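PDB 4RFA: Lmo0740 protein from Listeria monocytogenes, which probably acts as a Crp-family transcription regulator, pairing a cyclic nucleotide-binding-like beta domain with a C-terminal helical DNA-binding domain. Local coordinates for residues T69-F75 with V185-R191; P150-I154 with N196-L201; E55-A59 with S101-M105. All blocks are in the same frame, centred on the assembly; numbering follows the deposited sequence.

Interaction 1: T69-F75 with V185-R191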
loop_
_atom_site.group_PDB
_atom_site.type_symbol
_atom_site.label_atom_id
_atom_site.label_comp_id
_atom_site.label_asym_id
_atom_site.label_seq_id
_atom_site.Cartn_x
_atom_site.Cartn_y
_atom_site.Cartn_z
ATOM N N THR A 69 19.458 -2.477 14.174
ATOM C CA THR A 69 18.274 -3.293 13.844
ATOM C C THR A 69 17.271 -2.420 13.119
ATOM O O THR A 69 16.897 -1.360 13.571
ATOM C CB THR A 69 17.628 -3.979 15.089
ATOM O OG1 THR A 69 16.716 -3.087 15.744
ATOM C CG2 THR A 69 18.701 -4.434 16.070
ATOM N N ASN A 70 16.870 -2.856 11.946
ATOM C CA ASN A 70 15.973 -2.076 11.186
ATOM C C ASN A 70 14.562 -2.153 11.745
ATOM O O ASN A 70 14.152 -3.144 12.342
ATOM C CB ASN A 70 15.914 -2.574 9.758
ATOM C CG ASN A 70 17.201 -2.312 8.974
ATOM O OD1 ASN A 70 17.883 -1.297 9.160
ATOM N ND2 ASN A 70 17.486 -3.205 8.037
ATOM N N TYR A 71 13.819 -1.099 11.472
ATOM C CA TYR A 71 12.402 -1.078 11.708
ATOM C C TYR A 71 11.731 -2.072 10.785
ATOM O O TYR A 71 12.263 -2.458 9.753
ATOM C CB TYR A 71 11.867 0.316 11.408
ATOM C CG TYR A 71 12.342 1.401 12.350
ATOM C CD1 TYR A 71 12.646 1.125 13.676
ATOM C CD2 TYR A 71 12.439 2.727 11.916
ATOM C CE1 TYR A 71 13.051 2.128 14.548
ATOM C CE2 TYR A 71 12.836 3.747 12.784
ATOM C CZ TYR A 71 13.144 3.438 14.102
ATOM O OH TYR A 71 13.542 4.428 14.978
ATOM N N ILE A 72 10.519 -2.441 11.134
ATOM C CA ILE A 72 9.723 -3.343 10.323
ATOM C C ILE A 72 8.592 -2.532 9.764
ATOM O O ILE A 72 7.858 -1.882 10.526
ATOM C CB ILE A 72 9.141 -4.452 11.190
ATOM C CG1 ILE A 72 10.266 -5.344 11.693
ATOM C CG2 ILE A 72 8.019 -5.181 10.454
ATOM C CD1 ILE A 72 9.863 -6.253 12.858
ATOM N N SER A 73 8.443 -2.575 8.449
ATOM C CA SER A 73 7.445 -1.751 7.763
ATOM C C SER A 73 6.129 -2.444 7.800
ATOM O O SER A 73 5.109 -1.814 7.975
ATOM C CB SER A 73 7.839 -1.541 6.274
ATOM O OG SER A 73 9.125 -0.929 6.224
ATOM N N ILE A 74 6.136 -3.755 7.581
ATOM C CA ILE A 74 4.871 -4.489 7.577
ATOM C C ILE A 74 5.163 -5.963 7.715
ATOM O O ILE A 74 6.253 -6.375 7.362
ATOM C CB ILE A 74 4.077 -4.171 6.242
ATOM C CG1 ILE A 74 2.660 -4.734 6.260
ATOM C CG2 ILE A 74 4.850 -4.636 5.046
ATOM C CD1 ILE A 74 1.769 -4.146 5.146
ATOM N N PHE A 75 4.197 -6.744 8.203
ATOM C CA PHE A 75 4.327 -8.172 8.229
ATOM C C PHE A 75 3.744 -8.836 6.988
ATOM O O PHE A 75 2.850 -8.319 6.399
ATOM C CB PHE A 75 3.672 -8.719 9.486
ATOM C CG PHE A 75 4.410 -8.337 10.725
ATOM C CD1 PHE A 75 5.562 -9.031 11.095
ATOM C CD2 PHE A 75 4.041 -7.231 11.455
ATOM C CE1 PHE A 75 6.306 -8.650 12.207
ATOM C CE2 PHE A 75 4.788 -6.825 12.575
ATOM C CZ PHE A 75 5.931 -7.530 12.945
ATOM N N VAL A 185 10.470 -6.812 18.706
ATOM C CA VAL A 185 9.758 -6.772 17.453
ATOM C C VAL A 185 8.689 -5.650 17.470
ATOM O O VAL A 185 8.597 -4.847 16.522
ATOM C CB VAL A 185 9.167 -8.127 17.137
ATOM C CG1 VAL A 185 8.196 -8.061 15.972
ATOM C CG2 VAL A 185 10.311 -9.158 16.873
ATOM N N LEU A 186 7.955 -5.552 18.574
ATOM C CA LEU A 186 6.949 -4.532 18.714
ATOM C C LEU A 186 7.575 -3.193 18.547
ATOM O O LEU A 186 7.016 -2.365 17.860
ATOM C CB LEU A 186 6.213 -4.627 20.054
ATOM C CG LEU A 186 4.993 -3.757 20.275
ATOM C CD1 LEU A 186 3.936 -4.105 19.248
ATOM C CD2 LEU A 186 4.471 -4.002 21.685
ATOM N N ALA A 187 8.735 -2.976 19.159
ATOM C CA ALA A 187 9.419 -1.722 19.023
ATOM C C ALA A 187 9.810 -1.389 17.590
ATOM O O ALA A 187 9.757 -0.215 17.164
ATOM C CB ALA A 187 10.652 -1.683 19.876
ATOM N N ARG A 188 10.289 -2.391 16.873
ATOM C CA ARG A 188 10.674 -2.206 15.498
ATOM C C ARG A 188 9.470 -1.876 14.646
ATOM O O ARG A 188 9.576 -1.015 13.755
ATOM C CB ARG A 188 11.421 -3.411 14.968
ATOM C CG ARG A 188 12.744 -3.623 15.701
ATOM C CD ARG A 188 13.310 -4.987 15.442
ATOM N NE ARG A 188 13.667 -5.131 14.060
ATOM C CZ ARG A 188 13.774 -6.303 13.471
ATOM N NH1 ARG A 188 13.558 -7.414 14.181
ATOM N NH2 ARG A 188 14.097 -6.353 12.202
ATOM N N TYR A 189 8.315 -2.484 14.939
ATOM C CA TYR A 189 7.117 -2.232 14.146
ATOM C C TYR A 189 6.530 -0.869 14.477
ATOM O O TYR A 189 5.902 -0.201 13.618
ATOM C CB TYR A 189 6.141 -3.356 14.349
ATOM C CG TYR A 189 4.802 -3.260 13.630
ATOM C CD1 TYR A 189 4.689 -3.287 12.253
ATOM C CD2 TYR A 189 3.625 -3.262 14.372
ATOM C CE1 TYR A 189 3.441 -3.286 11.619
ATOM C CE2 TYR A 189 2.382 -3.246 13.748
ATOM C CZ TYR A 189 2.298 -3.251 12.375
ATOM O OH TYR A 189 1.039 -3.198 11.864
ATOM N N CYS A 190 6.690 -0.462 15.734
ATOM C CA CYS A 190 6.266 0.871 16.169
ATOM C C CYS A 190 7.250 1.977 15.846
ATOM O O CYS A 190 6.975 3.131 16.120
ATOM C CB CYS A 190 5.929 0.909 17.667
ATOM S SG CYS A 190 4.519 -0.128 18.045
ATOM N N ARG A 191 8.393 1.591 15.305
ATOM C CA ARG A 191 9.415 2.524 14.902
ATOM C C ARG A 191 9.762 3.444 16.116
ATOM O O ARG A 191 9.604 4.675 16.097
ATOM C CB ARG A 191 8.941 3.204 13.591
ATOM C CG ARG A 191 8.355 2.202 12.534
ATOM C CD ARG A 191 8.101 2.895 11.189
ATOM N NE ARG A 191 7.352 2.280 10.042
ATOM C CZ ARG A 191 6.490 1.254 9.998
ATOM N NH1 ARG A 191 6.136 0.559 11.064
ATOM N NH2 ARG A 191 5.919 0.962 8.792
#
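Part of what is probably the interface between the beta domain and the C-terminal domain, as in Crp-family proteins, is made here: edge strand 72-76 meets helix 183-189, strand 72-75 and helix 185-189 running at 106° to each other. Arg188 grips the loop before the strand. Its NE points almost straight at Asn70 O, 2.7 Å away and in the guanidinium plane, NH2 adds a weak second bond, and Ile72 CD1 lies over one guanidinium face. Beyond Asn70, Arg188 NH2 also forms a salt bridge with Glu61. The helix answers with its own carbonyl: Ile72 N donates to Arg188 O at 3.1 Å, coming from above the carbonyl plane. Just past the helix, Arg191 ends it in a Schellman motif, and its CA sits 3.7 Å from the centroid of the Tyr71 ring, a CH-pi contact over the face. In the conformer described, Arg191 NH2 lies 3.0 Å from Ser73 O, in the carbonyl plane; a second conformer makes this bond less certain. At the far end Phe75 CE2 rests 3.6 Å from Tyr189 CD1, over one face of the tyrosine ring, while Val185 CG1 meets the phenylalanine edge at CZ. Helix and sheet edge are thus fastened by the Arg188 side chain on a backbone carbonyl and one backbone-backbone bond, as well as by apolar packing, with Arg191 reaching the classic bulge of Ser73 and Ile74 in one conformer.

Interaction 2: P150-I154 with N196-L201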
loop_
_atom_site.group_PDB
_atom_site.type_symbol
_atom_site.label_atom_id
_atom_site.label_comp_id
_atom_site.label_asym_id
_atom_site.label_seq_id
_atom_site.Cartn_x
_atom_site.Cartn_y
_atom_site.Cartn_z
ATOM N N PRO A 150 4.765 7.985 19.873
ATOM C CA PRO A 150 4.960 6.551 20.048
ATOM C C PRO A 150 3.819 5.862 20.774
ATOM O O PRO A 150 3.468 4.750 20.425
ATOM C CB PRO A 150 6.268 6.474 20.838
ATOM C CG PRO A 150 7.028 7.691 20.380
ATOM C CD PRO A 150 5.965 8.764 20.251
ATOM N N LYS A 151 3.199 6.549 21.712
ATOM C CA LYS A 151 2.072 5.982 22.448
ATOM C C LYS A 151 0.887 5.733 21.565
ATOM O O LYS A 151 0.218 4.703 21.638
ATOM C CB LYS A 151 1.656 6.928 23.585
ATOM C CG LYS A 151 0.399 6.496 24.349
ATOM C CD LYS A 151 0.716 5.690 25.596
ATOM C CE LYS A 151 -0.536 5.287 26.378
ATOM N NZ LYS A 151 -1.034 6.333 27.284
ATOM N N GLU A 152 0.569 6.703 20.744
ATOM C CA GLU A 152 -0.489 6.474 19.786
ATOM C C GLU A 152 -0.153 5.356 18.838
ATOM O O GLU A 152 -1.020 4.600 18.466
ATOM C CB GLU A 152 -0.736 7.741 19.000
ATOM C CG GLU A 152 -1.270 8.869 19.867
ATOM C CD GLU A 152 -1.321 10.145 19.085
ATOM O OE1 GLU A 152 -0.277 10.540 18.501
ATOM O OE2 GLU A 152 -2.418 10.699 19.000
ATOM N N ARG A 153 1.101 5.260 18.413
ATOM C CA ARG A 153 1.486 4.188 17.507
ATOM C C ARG A 153 1.349 2.791 18.101
ATOM O O ARG A 153 0.959 1.853 17.412
ATOM C CB ARG A 153 2.917 4.390 17.049
ATOM C CG ARG A 153 3.055 5.604 16.158
ATOM C CD ARG A 153 4.265 5.604 15.270
ATOM N NE ARG A 153 5.557 5.504 15.956
ATOM C CZ ARG A 153 6.296 6.524 16.385
ATOM N NH1 ARG A 153 5.865 7.794 16.296
ATOM N NH2 ARG A 153 7.489 6.269 16.909
ATOM N N ILE A 154 1.660 2.637 19.384
ATOM C CA ILE A 154 1.634 1.304 19.977
ATOM C C ILE A 154 0.208 0.765 20.068
ATOM O O ILE A 154 -0.044 -0.427 19.839
ATOM C CB ILE A 154 2.367 1.277 21.337
ATOM C CG1 ILE A 154 2.581 -0.169 21.788
ATOM C CG2 ILE A 154 1.635 2.066 22.417
ATOM C CD1 ILE A 154 3.426 -0.268 23.027
ATOM N N ASN A 196 11.620 2.533 25.413
ATOM C CA ASN A 196 10.394 3.281 25.303
ATOM C C ASN A 196 9.185 2.354 25.188
ATOM O O ASN A 196 8.174 2.558 25.832
ATOM C CB ASN A 196 10.478 4.218 24.113
ATOM C CG ASN A 196 9.463 5.311 24.186
ATOM O OD1 ASN A 196 8.985 5.640 25.265
ATOM N ND2 ASN A 196 9.109 5.870 23.045
ATOM N N ILE A 197 9.281 1.328 24.362
ATOM C CA ILE A 197 8.212 0.328 24.308
ATOM C C ILE A 197 7.881 -0.243 25.721
ATOM O O ILE A 197 6.717 -0.460 26.071
ATOM C CB ILE A 197 8.602 -0.808 23.322
ATOM C CG1 ILE A 197 8.046 -0.538 21.941
ATOM C CG2 ILE A 197 8.113 -2.162 23.754
ATOM C CD1 ILE A 197 6.573 -0.305 21.806
ATOM N N SER A 198 8.907 -0.494 26.522
ATOM C CA SER A 198 8.697 -1.110 27.840
ATOM C C SER A 198 7.821 -0.221 28.682
ATOM O O SER A 198 6.872 -0.670 29.306
ATOM C CB SER A 198 10.026 -1.330 28.555
ATOM O OG SER A 198 9.845 -2.212 29.631
ATOM N N ASN A 199 8.146 1.062 28.681
ATOM C CA ASN A 199 7.394 2.048 29.447
ATOM C C ASN A 199 5.980 2.213 28.969
ATOM O O ASN A 199 5.059 2.297 29.764
ATOM C CB ASN A 199 8.123 3.369 29.369
ATOM C CG ASN A 199 9.381 3.362 30.207
ATOM O OD1 ASN A 199 9.474 2.609 31.169
ATOM N ND2 ASN A 199 10.362 4.147 29.823
ATOM N N LEU A 200 5.804 2.199 27.660
ATOM C CA LEU A 200 4.481 2.256 27.073
ATOM C C LEU A 200 3.646 1.023 27.356
ATOM O O LEU A 200 2.468 1.156 27.588
ATOM C CB LEU A 200 4.579 2.442 25.568
ATOM C CG LEU A 200 5.249 3.769 25.163
ATOM C CD1 LEU A 200 5.559 3.768 23.684
ATOM C CD2 LEU A 200 4.362 4.936 25.548
ATOM N N LEU A 201 4.228 -0.171 27.277
ATOM C CA LEU A 201 3.529 -1.371 27.655
ATOM C C LEU A 201 2.994 -1.302 29.088
ATOM O O LEU A 201 1.880 -1.783 29.350
ATOM C CB LEU A 201 4.404 -2.628 27.491
ATOM C CG LEU A 201 4.754 -3.021 26.056
ATOM C CD1 LEU A 201 5.828 -4.096 26.070
ATOM C CD2 LEU A 201 3.531 -3.493 25.309
#
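Asn196 opens the contact by bringing ND2 to the Pro150 ring at about a right angle, 3.6 Å from CB of that proline; the same nitrogen is hydrogen-bonded to Thr192. One residue on, the end of Ile197 bends nearer the facing helix, and its CD1 comes within 3.4 Å of Ile154 CD1, closer than methyl groups usually pack. Ile154 reaches it because CG1 stands anti to the backbone N (chi1 -168°) and the chain continues extended. Leu200 then fills the middle, its two methyls divided between neighbouring residues at the start of helix 150-165: CD1 is 4.0 Å from Pro150 CB, and CD2 is 3.7 Å from Lys151 CD. Leu200 CB is 3.9 Å from Ile154 CD1. The aliphatic part of Lys151 does the packing, while NZ turns to salt bridges with Glu203 and Glu207. Last comes Leu201, whose CD2 reaches the same Ile154 CD1 at 4.0 Å. The segments 150-154 and 196-201 cross at -68° with axes 10.3 Å apart, joined by apolar side chains. Helix 194-206, probably the recognition helix of the helix-turn-helix as in other Crp-family proteins, packs on helix 150-165 and also, through Ile197 and Leu201, on helix 183-189.

Interaction 3: E55-A59 with S101-M105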
loop_
_atom_site.group_PDB
_atom_site.type_symbol
_atom_site.label_atom_id
_atom_site.label_comp_id
_atom_site.label_asym_id
_atom_site.label_seq_id
_atom_site.Cartn_x
_atom_site.Cartn_y
_atom_site.Cartn_z
ATOM N N GLU A 55 1.995 -20.841 4.964
ATOM C CA GLU A 55 2.073 -20.855 6.416
ATOM C C GLU A 55 3.269 -20.098 6.924
ATOM O O GLU A 55 4.267 -19.971 6.222
ATOM C CB GLU A 55 2.088 -22.307 6.930
ATOM C CG GLU A 55 3.301 -23.095 6.558
ATOM C CD GLU A 55 3.270 -24.552 7.073
ATOM O OE1 GLU A 55 2.247 -25.252 6.896
ATOM O OE2 GLU A 55 4.297 -24.999 7.643
ATOM N N GLY A 56 3.177 -19.598 8.152
ATOM C CA GLY A 56 4.253 -18.792 8.749
ATOM C C GLY A 56 4.182 -17.282 8.469
ATOM O O GLY A 56 3.310 -16.810 7.742
ATOM N N TYR A 57 5.141 -16.542 9.028
ATOM C CA TYR A 57 5.115 -15.087 9.041
ATOM C C TYR A 57 6.479 -14.569 8.703
ATOM O O TYR A 57 7.498 -15.158 9.046
ATOM C CB TYR A 57 4.681 -14.565 10.425
ATOM C CG TYR A 57 3.246 -14.913 10.760
ATOM C CD1 TYR A 57 2.903 -16.102 11.375
ATOM C CD2 TYR A 57 2.238 -14.049 10.444
ATOM C CE1 TYR A 57 1.573 -16.399 11.665
ATOM C CE2 TYR A 57 0.939 -14.330 10.713
ATOM C CZ TYR A 57 0.603 -15.510 11.313
ATOM O OH TYR A 57 -0.722 -15.734 11.570
ATOM N N ALA A 58 6.518 -13.486 7.972
ATOM C CA ALA A 58 7.771 -12.785 7.804
ATOM C C ALA A 58 7.587 -11.311 8.066
ATOM O O ALA A 58 6.468 -10.842 8.221
ATOM C CB ALA A 58 8.314 -13.010 6.394
ATOM N N ALA A 59 8.700 -10.580 8.069
ATOM C CA ALA A 59 8.697 -9.124 8.223
ATOM C C ALA A 59 9.440 -8.473 7.116
ATOM O O ALA A 59 10.540 -8.906 6.763
ATOM C CB ALA A 59 9.354 -8.725 9.545
ATOM N N SER A 101 8.767 -16.410 12.055
ATOM C CA SER A 101 8.282 -17.592 12.724
ATOM C C SER A 101 9.335 -18.709 12.553
ATOM O O SER A 101 10.388 -18.528 11.900
ATOM C CB SER A 101 6.901 -17.965 12.188
ATOM O OG SER A 101 6.948 -18.110 10.792
ATOM N N GLU A 102 9.083 -19.852 13.172
ATOM C CA GLU A 102 10.073 -20.923 13.215
ATOM C C GLU A 102 10.249 -21.475 11.805
ATOM O O GLU A 102 11.377 -21.727 11.345
ATOM C CB GLU A 102 9.636 -21.990 14.211
ATOM C CG GLU A 102 9.479 -21.458 15.648
ATOM N N SER A 103 9.124 -21.605 11.103
ATOM C CA SER A 103 9.135 -21.865 9.669
ATOM C C SER A 103 8.034 -21.154 8.886
ATOM O O SER A 103 7.054 -20.632 9.452
ATOM C CB SER A 103 9.034 -23.376 9.405
ATOM O OG SER A 103 7.713 -23.809 9.674
ATOM N N LEU A 104 8.243 -21.152 7.571
ATOM C CA LEU A 104 7.380 -20.570 6.615
ATOM C C LEU A 104 7.495 -21.343 5.304
ATOM O O LEU A 104 8.609 -21.764 4.907
ATOM C CB LEU A 104 7.767 -19.101 6.426
ATOM C CG LEU A 104 7.035 -18.272 5.384
ATOM C CD1 LEU A 104 7.057 -16.781 5.775
ATOM C CD2 LEU A 104 7.597 -18.478 3.985
HETATM N N MSE A 105 6.350 -21.535 4.656
HETATM C CA MSE A 105 6.241 -22.242 3.378
HETATM C C MSE A 105 5.554 -21.364 2.415
HETATM O O MSE A 105 4.543 -20.772 2.741
HETATM C CB MSE A 105 5.317 -23.449 3.429
HETATM C CG MSE A 105 5.011 -24.107 2.055
HETATM SE SE MSE A 105 4.058 -25.802 2.453
HETATM C CE MSE A 105 5.503 -26.719 3.450
#
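Ser101 OG is held by two hydrogen bonds: it accepts from Tyr57 N at 3.0 Å and donates to Ser103 O at 2.9 Å. The hydroxyl sits between the backbone N and the carbonyl carbon of its own residue (chi1 55°), which sets it within bonding distance of both Tyr57 N and Ser103 O. A second firm link, Met105 N to Glu55 O at 3.0 Å, belongs to an antiparallel hydrogen-bonded pair; the return bond from Glu55 N to Met105 O is weak, as is Ser101 N to Tyr57 O. Gly56 passes between these two sites with CA 3.4 Å from Ser103 O, a CA-H...O contact. Outside the backbone, Glu55 CG packs on CB of the selenomethionine Met105 at 3.7 Å. On another side Leu104 swings CG anti to its N (chi1 177°) and brings CD1 to 3.7 Å from Tyr57 O and 4.0 Å from Ala58 CB. Ser101 CB, meanwhile, meets the Tyr57 ring at its edge. With one hydroxyl both accepting and donating, the serine bridges the two chains where segment 55-59 passes from the sheet of strands 49-55 and 103-110 to that of 58-62 and 95-99.

How the interactions relate
From the N terminus, 55-59 comes first and 69-75 follows; interaction 3 then closes a loop of 41 residues at 101-105, within the beta domain, where it joins the two sheets. Interaction 1 opens inside that loop and closes far later, at 185-191, so the two cross. Interaction 2 begins at 150-154, inside the span of interaction 1, and ends beyond it at 196-201, crossing it in turn; interactions 3 and 2 are in series, their nearest atoms about 15 Å apart. Interaction 1 touches both others: Phe75 packs on Ala58 and Ala59, and Cys190 O takes a probable hydrogen bond from Arg153 NE. Sheets, interface and C-terminal helices thus form one chain of contacts.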